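Local coordinates for geranyltranstransferase (Campylobacter jejuni, PDB 3NPK), which probably catalyses the condensation of isopentenyl diphosphate with geranyl diphosphate to make farnesyl diphosphate in isoprenoid biosynthesis, at residues 135-138 / 139-143; 117-120 / 121-125; 256-259 / 260-264. All blocks are in the same frame, centred on the assembly; numbering follows the deposited sequence.

How the contacts relate
All three contacts are local, formed along a helix between residues a turn apart, with backbone bonds from residue i+4 to residue i. Contacts 1 and 2 are buried and run past the C-terminal ends of helices 128-142 and 103-122, which follow each other in the chain. They touch: I135 and L138 pack on L121, and A139 packs on F118. Both also meet the second subunit. Contact 3 is a surface contact within helix 246-265, its centre about 26 Å and about 33 Å from those of contacts 1 and 2. There N258 and Q262 pair through their side-chain amides and E259 turns to K206, whereas in contacts 1 and 2 side-chain donors turn back on backbone carbonyls.

Contact 1: residues 135-138 / 139-143; sequences IKTL and AFNAG
N141 grips the carbonyl oxygen of T137 twice, once through its backbone and once through its side chain. The backbone bond, N141 N to T137 O, is 3.1 Å long and nearly straight. The side-chain bond, N141 ND2 to T137 O, is 2.9 Å and more bent, with an N-H...O angle of 149°. The two donors reach the oxygen from opposite faces of the carbonyl plane. The N141 side chain leaves with CG beside its own backbone N (chi1 -70°), which turns the amide back along the helix toward T137. The two side chains then run alongside each other, and T137 CG2 lies 3.7 Å from N141 ND2. Other partners complete the polar ends. N141 OD1 bonds to Y201 OH, and T137 OG1 bonds to E188 and to the carbonyl of K133. The amide of N141 is therefore held at both of its ends.

The remaining polar contacts are ordinary helix bonds. A139 N binds I135 O, F140 N binds K136 O, and A142 N binds L138 O at 2.8 Å. This is the C-terminal end of helix 128-142, one of the helices of the all-alpha polyprenyl synthase fold. G143 follows it, and its N makes a weak bond of 3.1 Å to A139 O.

Apolar contact within the turn is slight. L138 CD1 approaches A142 CB at 4.4 Å. Both side chains also rest on I72 of helix 59-80. A139 packs on L119 of the second subunit.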
ATOM      1  N   ILE A 135       4.397  -3.279  10.951  1.00  7.71           N
ATOM      2  CA  ILE A 135       4.247  -2.449   9.751  1.00  7.15           C
ATOM      3  C   ILE A 135       5.595  -2.266   9.038  1.00  8.51           C
ATOM      4  O   ILE A 135       5.666  -2.332   7.807  1.00  8.98           O
ATOM      5  CB  ILE A 135       3.584  -1.115  10.099  1.00  8.10           C
ATOM      6  CG1 ILE A 135       2.116  -1.396  10.474  1.00  8.85           C
ATOM      7  CG2 ILE A 135       3.703  -0.125   8.929  1.00  9.51           C
ATOM      8  CD1 ILE A 135       1.439  -0.266  11.216  1.00 10.35           C
ATOM      9  N   LYS A 136       6.667  -2.062   9.806  1.00  8.25           N
ATOM     10  CA  LYS A 136       7.998  -1.988   9.208  1.00  8.29           C
ATOM     11  C   LYS A 136       8.332  -3.270   8.474  1.00  8.56           C
ATOM     12  O   LYS A 136       8.845  -3.233   7.355  1.00  9.98           O
ATOM     13  CB  LYS A 136       9.075  -1.723  10.267  1.00  9.84           C
ATOM     14  CG  LYS A 136       9.025  -0.353  10.888  1.00 10.39           C
ATOM     15  CD  LYS A 136      10.056  -0.212  12.013  1.00 11.75           C
ATOM     16  CE  LYS A 136      10.140   1.236  12.489  1.00 13.11           C
ATOM     17  NZ  LYS A 136      11.107   1.396  13.615  1.00 14.99           N
ATOM     18  N   THR A 137       8.041  -4.411   9.092  1.00  8.50           N
ATOM     19  CA  THR A 137       8.374  -5.689   8.468  1.00  8.42           C
ATOM     20  C   THR A 137       7.558  -5.914   7.195  1.00  9.29           C
ATOM     21  O   THR A 137       8.087  -6.327   6.145  1.00  9.90           O
ATOM     22  CB  THR A 137       8.176  -6.846   9.453  1.00  9.19           C
ATOM     23  OG1 THR A 137       9.050  -6.631  10.575  1.00  9.88           O
ATOM     24  CG2 THR A 137       8.514  -8.189   8.805  1.00 10.72           C
ATOM     25  N   LEU A 138       6.264  -5.645   7.277  1.00  8.37           N
ATOM     26  CA  LEU A 138       5.423  -5.874   6.105  1.00  8.63           C
ATOM     27  C   LEU A 138       5.762  -4.923   4.965  1.00  8.24           C
ATOM     28  O   LEU A 138       5.872  -5.352   3.811  1.00  8.62           O
ATOM     29  CB  LEU A 138       3.947  -5.740   6.458  1.00  8.40           C
ATOM     30  CG  LEU A 138       2.970  -6.154   5.350  1.00  9.35           C
ATOM     31  CD1 LEU A 138       3.162  -7.621   4.964  1.00 10.68           C
ATOM     32  CD2 LEU A 138       1.534  -5.914   5.844  1.00 11.13           C
ATOM     33  N   ALA A 139       5.912  -3.632   5.260  1.00  7.10           N
ATOM     34  CA  ALA A 139       6.150  -2.663   4.180  1.00  7.12           C
ATOM     35  C   ALA A 139       7.532  -2.840   3.540  1.00  9.14           C
ATOM     36  O   ALA A 139       7.705  -2.602   2.346  1.00  9.37           O
ATOM     37  CB  ALA A 139       5.972  -1.225   4.676  1.00  8.75           C
ATOM     38  N   PHE A 140       8.513  -3.257   4.333  1.00  8.91           N
ATOM     39  CA  PHE A 140       9.835  -3.532   3.781  1.00  8.93           C
ATOM     40  C   PHE A 140       9.762  -4.727   2.838  1.00  9.28           C
ATOM     41  O   PHE A 140      10.159  -4.645   1.669  1.00 10.29           O
ATOM     42  CB  PHE A 140      10.849  -3.808   4.902  1.00  8.79           C
ATOM     43  CG  PHE A 140      12.242  -4.081   4.404  1.00 10.25           C
ATOM     44  CD1 PHE A 140      12.657  -5.378   4.105  1.00 11.61           C
ATOM     45  CD2 PHE A 140      13.131  -3.038   4.245  1.00 11.30           C
ATOM     46  CE1 PHE A 140      13.952  -5.625   3.662  1.00 12.38           C
ATOM     47  CE2 PHE A 140      14.437  -3.278   3.798  1.00 12.71           C
ATOM     48  CZ  PHE A 140      14.839  -4.565   3.514  1.00 12.50           C
ATOM     49  N   ASN A 141       9.216  -5.836   3.326  1.00  8.41           N
ATOM     50  CA  ASN A 141       9.242  -7.072   2.547  1.00  8.16           C
ATOM     51  C   ASN A 141       8.247  -7.146   1.393  1.00  8.48           C
ATOM     52  O   ASN A 141       8.493  -7.859   0.410  1.00  9.82           O
ATOM     53  CB  ASN A 141       9.109  -8.281   3.473  1.00  8.32           C
ATOM     54  CG  ASN A 141      10.357  -8.475   4.315  1.00  9.44           C
ATOM     55  OD1 ASN A 141      11.393  -8.895   3.807  1.00 10.04           O
ATOM     56  ND2 ASN A 141      10.278  -8.122   5.589  1.00  9.48           N
ATOM     57  N   ALA A 142       7.129  -6.433   1.530  1.00  8.15           N
ATOM     58  CA  ALA A 142       6.100  -6.400   0.486  1.00  8.07           C
ATOM     59  C   ALA A 142       6.315  -5.295  -0.530  1.00  7.84           C
ATOM     60  O   ALA A 142       5.692  -5.313  -1.597  1.00  9.51           O
ATOM     61  CB  ALA A 142       4.720  -6.244   1.108  1.00  9.90           C
ATOM     62  N   GLY A 143       7.173  -4.334  -0.202  1.00  8.54           N
ATOM     63  CA  GLY A 143       7.342  -3.164  -1.041  1.00  9.08           C
ATOM     64  C   GLY A 143       8.541  -3.238  -1.960  1.00  8.24           C
ATOM     65  O   GLY A 143       8.949  -4.338  -2.382  1.00  8.98           O
TER

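Contact 2: residues 117-120 / 121-125; sequences AFLV and LSHAH
H123 folds back over the last turn of helix 103-122 and lies alongside L119. Its CB is 3.6 Å from L119 O, and the ring leaves from there. H123 CG lies 3.8 Å from L119 O. ND1 then donates to L119 O at 3.2 Å, with an N-H...O angle of 153°. The oxygen lies in the plane of the imidazole, at its edge, but ND1 stands above the carbonyl plane, 35° out of it. A chi1 of -83° sets the ring back toward the preceding turn, where this bond can form. At the leucine methyl, H123 CE1 and ND1 both come within 3.6 Å of L119 CD1. H123 also packs on K136 of the second subunit.

L119 O takes two further bonds. The backbone N of H123 reaches it at 3.1 Å. The hydroxyl of S122 donates to it at 2.9 Å from OG, which sits between its own backbone N and carbonyl carbon. Three donors thus share one acceptor where the helix stops. H123 N also makes a weak bond to V120 O, and A124 N bonds to L121 O as the chain leaves the helix. K131 bonds to the carbonyl oxygens of S122 and A124.

F118 stacks on F118 of the second subunit. L121 turns to helix 128-142 of its own chain. The arrangement is a helix C-terminus at the dimer interface of an all-alpha prenyl synthase, with side-chain donors gathered on a last-turn carbonyl.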
ATOM      1  N   ALA A 117      -4.158  -3.353   3.880  1.00  8.24           N
ATOM      2  CA  ALA A 117      -3.339  -4.213   4.725  1.00  7.96           C
ATOM      3  C   ALA A 117      -2.807  -3.387   5.898  1.00  8.72           C
ATOM      4  O   ALA A 117      -2.765  -3.854   7.047  1.00  9.48           O
ATOM      5  CB  ALA A 117      -2.179  -4.810   3.934  1.00  8.95           C
ATOM      6  N   PHE A 118      -2.405  -2.155   5.599  1.00  8.47           N
ATOM      7  CA  PHE A 118      -1.880  -1.283   6.639  1.00  8.82           C
ATOM      8  C   PHE A 118      -2.951  -0.732   7.570  1.00  9.19           C
ATOM      9  O   PHE A 118      -2.696  -0.553   8.765  1.00  9.77           O
ATOM     10  CB  PHE A 118      -0.967  -0.221   6.032  1.00  9.13           C
ATOM     11  CG  PHE A 118       0.201  -0.837   5.358  1.00  9.25           C
ATOM     12  CD1 PHE A 118       1.222  -1.361   6.119  1.00 10.08           C
ATOM     13  CD2 PHE A 118       0.216  -1.051   3.979  1.00  9.09           C
ATOM     14  CE1 PHE A 118       2.293  -2.009   5.517  1.00 10.06           C
ATOM     15  CE2 PHE A 118       1.270  -1.712   3.375  1.00  9.83           C
ATOM     16  CZ  PHE A 118       2.304  -2.203   4.143  1.00 10.02           C
ATOM     17  N   LEU A 119      -4.140  -0.461   7.038  1.00  9.90           N
ATOM     18  CA  LEU A 119      -5.253  -0.074   7.901  1.00 10.32           C
ATOM     19  C   LEU A 119      -5.571  -1.193   8.895  1.00  9.64           C
ATOM     20  O   LEU A 119      -5.703  -0.954  10.094  1.00 10.19           O
ATOM     21  CB  LEU A 119      -6.499   0.282   7.080  1.00 11.11           C
ATOM     22  CG  LEU A 119      -7.666   0.874   7.878  1.00 11.50           C
ATOM     23  CD1 LEU A 119      -7.247   2.167   8.593  1.00 13.22           C
ATOM     24  CD2 LEU A 119      -8.833   1.151   6.948  1.00 13.57           C
ATOM     25  N   VAL A 120      -5.683  -2.417   8.393  1.00  9.02           N
ATOM     26  CA  VAL A 120      -6.004  -3.558   9.248  1.00 10.08           C
ATOM     27  C   VAL A 120      -4.906  -3.778  10.284  1.00  9.78           C
ATOM     28  O   VAL A 120      -5.182  -3.993  11.471  1.00 10.52           O
ATOM     29  CB  VAL A 120      -6.240  -4.837   8.414  1.00 12.77           C
ATOM     30  CG1 VAL A 120      -6.215  -6.083   9.309  1.00 16.30           C
ATOM     31  CG2 VAL A 120      -7.552  -4.717   7.657  1.00 15.54           C
ATOM     32  N   LEU A 121      -3.648  -3.704   9.857  1.00  9.53           N
ATOM     33  CA  LEU A 121      -2.555  -3.925  10.803  1.00 10.39           C
ATOM     34  C   LEU A 121      -2.584  -2.853  11.895  1.00  9.54           C
ATOM     35  O   LEU A 121      -2.410  -3.153  13.095  1.00 11.00           O
ATOM     36  CB  LEU A 121      -1.220  -3.869  10.067  1.00 13.47           C
ATOM     37  CG  LEU A 121      -0.287  -5.041  10.262  1.00 18.22           C
ATOM     38  CD1 LEU A 121       1.027  -4.828   9.475  1.00 15.59           C
ATOM     39  CD2 LEU A 121      -0.091  -5.268  11.735  1.00 20.00           C
ATOM     40  N   SER A 122      -2.818  -1.607  11.501  1.00  9.16           N
ATOM     41  CA  SER A 122      -2.769  -0.508  12.457  1.00  9.69           C
ATOM     42  C   SER A 122      -3.895  -0.576  13.491  1.00 10.12           C
ATOM     43  O   SER A 122      -3.771  -0.002  14.576  1.00 12.02           O
ATOM     44  CB  SER A 122      -2.755   0.841  11.737  1.00 10.83           C
ATOM     45  OG  SER A 122      -4.003   1.150  11.138  1.00 12.93           O
ATOM     46  N   HIS A 123      -4.979  -1.264  13.135  1.00  9.63           N
ATOM     47  CA  HIS A 123      -6.119  -1.455  14.033  1.00 10.90           C
ATOM     48  C   HIS A 123      -6.113  -2.757  14.851  1.00 11.36           C
ATOM     49  O   HIS A 123      -7.034  -3.006  15.643  1.00 11.66           O
ATOM     50  CB  HIS A 123      -7.428  -1.317  13.250  1.00 11.32           C
ATOM     51  CG  HIS A 123      -7.856   0.102  13.061  1.00 12.16           C
ATOM     52  ND1 HIS A 123      -7.554   0.842  11.932  1.00 14.32           N
ATOM     53  CD2 HIS A 123      -8.573   0.924  13.866  1.00 12.13           C
ATOM     54  CE1 HIS A 123      -8.079   2.054  12.052  1.00 13.98           C
ATOM     55  NE2 HIS A 123      -8.687   2.131  13.220  1.00 15.94           N
ATOM     56  N   ALA A 124      -5.056  -3.559  14.716  1.00 11.57           N
ATOM     57  CA  ALA A 124      -4.975  -4.798  15.478  1.00 10.25           C
ATOM     58  C   ALA A 124      -4.960  -4.513  16.981  1.00 10.83           C
ATOM     59  O   ALA A 124      -4.478  -3.457  17.436  1.00 11.84           O
ATOM     60  CB  ALA A 124      -3.743  -5.590  15.090  1.00 10.15           C
ATOM     61  N   HIS A 125      -5.473  -5.456  17.757  1.00 10.24           N
ATOM     62  CA  HIS A 125      -5.489  -5.308  19.204  0.51 11.06           C
ATOM     63  C   HIS A 125      -4.166  -5.790  19.808  1.00 11.25           C
ATOM     64  O   HIS A 125      -4.114  -6.846  20.463  1.00 13.33           O
ATOM     65  CB  HIS A 125      -6.676  -6.044  19.824  0.51 13.36           C
ATOM     66  CG  HIS A 125      -6.917  -5.677  21.254  0.51 15.60           C
ATOM     67  ND1 HIS A 125      -8.045  -5.003  21.676  0.51 16.64           N
ATOM     68  CD2 HIS A 125      -6.156  -5.862  22.356  0.51 16.80           C
ATOM     69  CE1 HIS A 125      -7.976  -4.811  22.982  0.51 17.17           C
ATOM     70  NE2 HIS A 125      -6.837  -5.319  23.418  0.51 17.40           N
TER

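Contact 3: residues 256-259 / 260-264; sequences LLNE and CEQDL
N258 and Q262 meet through their side-chain amides on the solvent side of helix 246-265. Q262 NE2 donates to N258 OD1 at 2.9 Å. The bond is bent, with an N-H...O angle of 131°. The acceptor lies in the amide plane of Q262, but the donor stands above the carbonyl plane of N258. The two amide planes are 68° apart. N258 reaches forward along the helix because its CG is anti to the backbone N (chi1 -179°). E261 comes only loosely near, with OE2 4.1 Å from N258 ND2. This exposed side is the loose one.

The turn belongs to one of the long helices of the all-alpha polyprenyl synthase fold. Its tighter side packs on helix 194-220, where L256 sits on I210 and I213. E259 reaches the same neighbour through a salt bridge to K206, and D263 forms a weaker, long ion pair with that lysine. K206 probably eases the repulsion between the two carboxylates, whose atoms E259 OE1 and D263 OD2 are 5.9 Å apart. Beneath them the backbone is regular, and D263 N binds E259 O at 2.9 Å in the carbonyl plane.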
ATOM      1  N   LEU A 256      19.279 -27.998   0.349  1.00 24.51           N
ATOM      2  CA  LEU A 256      18.571 -26.933   1.047  1.00 24.41           C
ATOM      3  C   LEU A 256      17.538 -27.482   2.021  1.00 23.18           C
ATOM      4  O   LEU A 256      17.427 -26.986   3.136  1.00 23.36           O
ATOM      5  CB  LEU A 256      17.912 -25.979   0.053  1.00 24.80           C
ATOM      6  CG  LEU A 256      18.906 -25.085  -0.682  1.00 25.56           C
ATOM      7  CD1 LEU A 256      18.217 -24.332  -1.806  1.00 26.17           C
ATOM      8  CD2 LEU A 256      19.607 -24.121   0.278  1.00 26.65           C
ATOM      9  N   LEU A 257      16.793 -28.502   1.601  1.00 23.14           N
ATOM     10  CA  LEU A 257      15.841 -29.176   2.489  1.00 23.61           C
ATOM     11  C   LEU A 257      16.517 -29.799   3.712  1.00 23.97           C
ATOM     12  O   LEU A 257      15.988 -29.720   4.821  1.00 23.65           O
ATOM     13  CB  LEU A 257      15.027 -30.235   1.732  1.00 23.86           C
ATOM     14  CG  LEU A 257      13.808 -29.686   0.982  1.00 23.96           C
ATOM     15  CD1 LEU A 257      13.229 -30.720   0.007  1.00 25.31           C
ATOM     16  CD2 LEU A 257      12.739 -29.193   1.973  1.00 23.81           C
ATOM     17  N   ASN A 258      17.680 -30.418   3.522  1.00 24.72           N
ATOM     18  CA  ASN A 258      18.415 -30.968   4.663  1.00 25.48           C
ATOM     19  C   ASN A 258      18.856 -29.871   5.630  1.00 23.94           C
ATOM     20  O   ASN A 258      18.813 -30.051   6.847  1.00 22.73           O
ATOM     21  CB  ASN A 258      19.622 -31.802   4.216  1.00 27.87           C
ATOM     22  CG  ASN A 258      20.376 -32.401   5.395  1.00 30.84           C
ATOM     23  OD1 ASN A 258      21.445 -31.919   5.770  1.00 32.31           O
ATOM     24  ND2 ASN A 258      19.805 -33.441   6.002  1.00 31.84           N
ATOM     25  N   GLU A 259      19.279 -28.733   5.091  1.00 23.44           N
ATOM     26  CA  GLU A 259      19.611 -27.600   5.938  1.00 23.69           C
ATOM     27  C   GLU A 259      18.373 -27.133   6.699  1.00 22.84           C
ATOM     28  O   GLU A 259      18.433 -26.850   7.896  1.00 23.85           O
ATOM     29  CB  GLU A 259      20.189 -26.463   5.104  1.00 25.57           C
ATOM     30  CG  GLU A 259      21.566 -26.784   4.547  1.00 28.87           C
ATOM     31  CD  GLU A 259      22.098 -25.710   3.629  1.00 31.99           C
ATOM     32  OE1 GLU A 259      21.423 -24.671   3.460  1.00 32.62           O
ATOM     33  OE2 GLU A 259      23.199 -25.911   3.076  1.00 33.68           O
ATOM     34  N   CYS A 260      17.245 -27.057   6.004  1.00 21.58           N
ATOM     35  CA  CYS A 260      16.011 -26.654   6.667  0.62 21.10           C
ATOM     36  C   CYS A 260      15.635 -27.627   7.782  1.00 20.81           C
ATOM     37  O   CYS A 260      15.149 -27.200   8.827  1.00 20.66           O
ATOM     38  CB  CYS A 260      14.858 -26.476   5.669  0.62 21.47           C
ATOM     39  SG  CYS A 260      14.947 -24.948   4.691  0.62 22.06           S
ATOM     40  N   GLU A 261      15.872 -28.920   7.573  1.00 20.75           N
ATOM     41  CA  GLU A 261      15.601 -29.925   8.598  1.00 22.06           C
ATOM     42  C   GLU A 261      16.395 -29.621   9.873  1.00 21.28           C
ATOM     43  O   GLU A 261      15.878 -29.722  10.996  1.00 20.39           O
ATOM     44  CB  GLU A 261      15.938 -31.319   8.052  1.00 23.47           C
ATOM     45  CG  GLU A 261      15.868 -32.461   9.063  1.00 26.73           C
ATOM     46  CD  GLU A 261      16.182 -33.815   8.425  1.00 29.04           C
ATOM     47  OE1 GLU A 261      15.544 -34.165   7.412  1.00 30.89           O
ATOM     48  OE2 GLU A 261      17.078 -34.526   8.924  1.00 29.18           O
ATOM     49  N   GLN A 262      17.658 -29.235   9.703  1.00 22.24           N
ATOM     50  CA  GLN A 262      18.496 -28.872  10.842  1.00 22.91           C
ATOM     51  C   GLN A 262      17.996 -27.594  11.520  1.00 20.38           C
ATOM     52  O   GLN A 262      17.965 -27.497  12.756  1.00 18.87           O
ATOM     53  CB  GLN A 262      19.946 -28.703  10.391  1.00 25.81           C
ATOM     54  CG  GLN A 262      20.520 -29.962   9.784  1.00 29.82           C
ATOM     55  CD  GLN A 262      21.903 -29.757   9.222  1.00 33.20           C
ATOM     56  OE1 GLN A 262      22.753 -29.107   9.840  1.00 35.63           O
ATOM     57  NE2 GLN A 262      22.148 -30.322   8.046  1.00 34.37           N
ATOM     58  N   ASP A 263      17.592 -26.621  10.706  1.00 19.89           N
ATOM     59  CA  ASP A 263      17.070 -25.359  11.218  1.00 20.01           C
ATOM     60  C   ASP A 263      15.765 -25.568  11.987  1.00 18.65           C
ATOM     61  O   ASP A 263      15.521 -24.921  13.009  1.00 18.85           O
ATOM     62  CB  ASP A 263      16.857 -24.355  10.081  1.00 22.77           C
ATOM     63  CG  ASP A 263      18.147 -24.016   9.343  1.00 26.51           C
ATOM     64  OD1 ASP A 263      19.236 -24.111   9.955  1.00 27.33           O
ATOM     65  OD2 ASP A 263      18.067 -23.649   8.148  1.00 27.70           O
ATOM     66  N   LEU A 264      14.933 -26.486  11.510  1.00 17.49           N
ATOM     67  CA  LEU A 264      13.668 -26.763  12.181  1.00 16.56           C
ATOM     68  C   LEU A 264      13.900 -27.409  13.548  1.00 16.62           C
ATOM     69  O   LEU A 264      13.142 -27.148  14.486  1.00 17.04           O
ATOM     70  CB  LEU A 264      12.766 -27.638  11.302  1.00 16.59           C
ATOM     71  CG  LEU A 264      12.116 -26.921  10.113  1.00 17.75           C
ATOM     72  CD1 LEU A 264      11.605 -27.924   9.093  1.00 20.52           C
ATOM     73  CD2 LEU A 264      10.994 -26.002  10.584  1.00 18.89           C
TER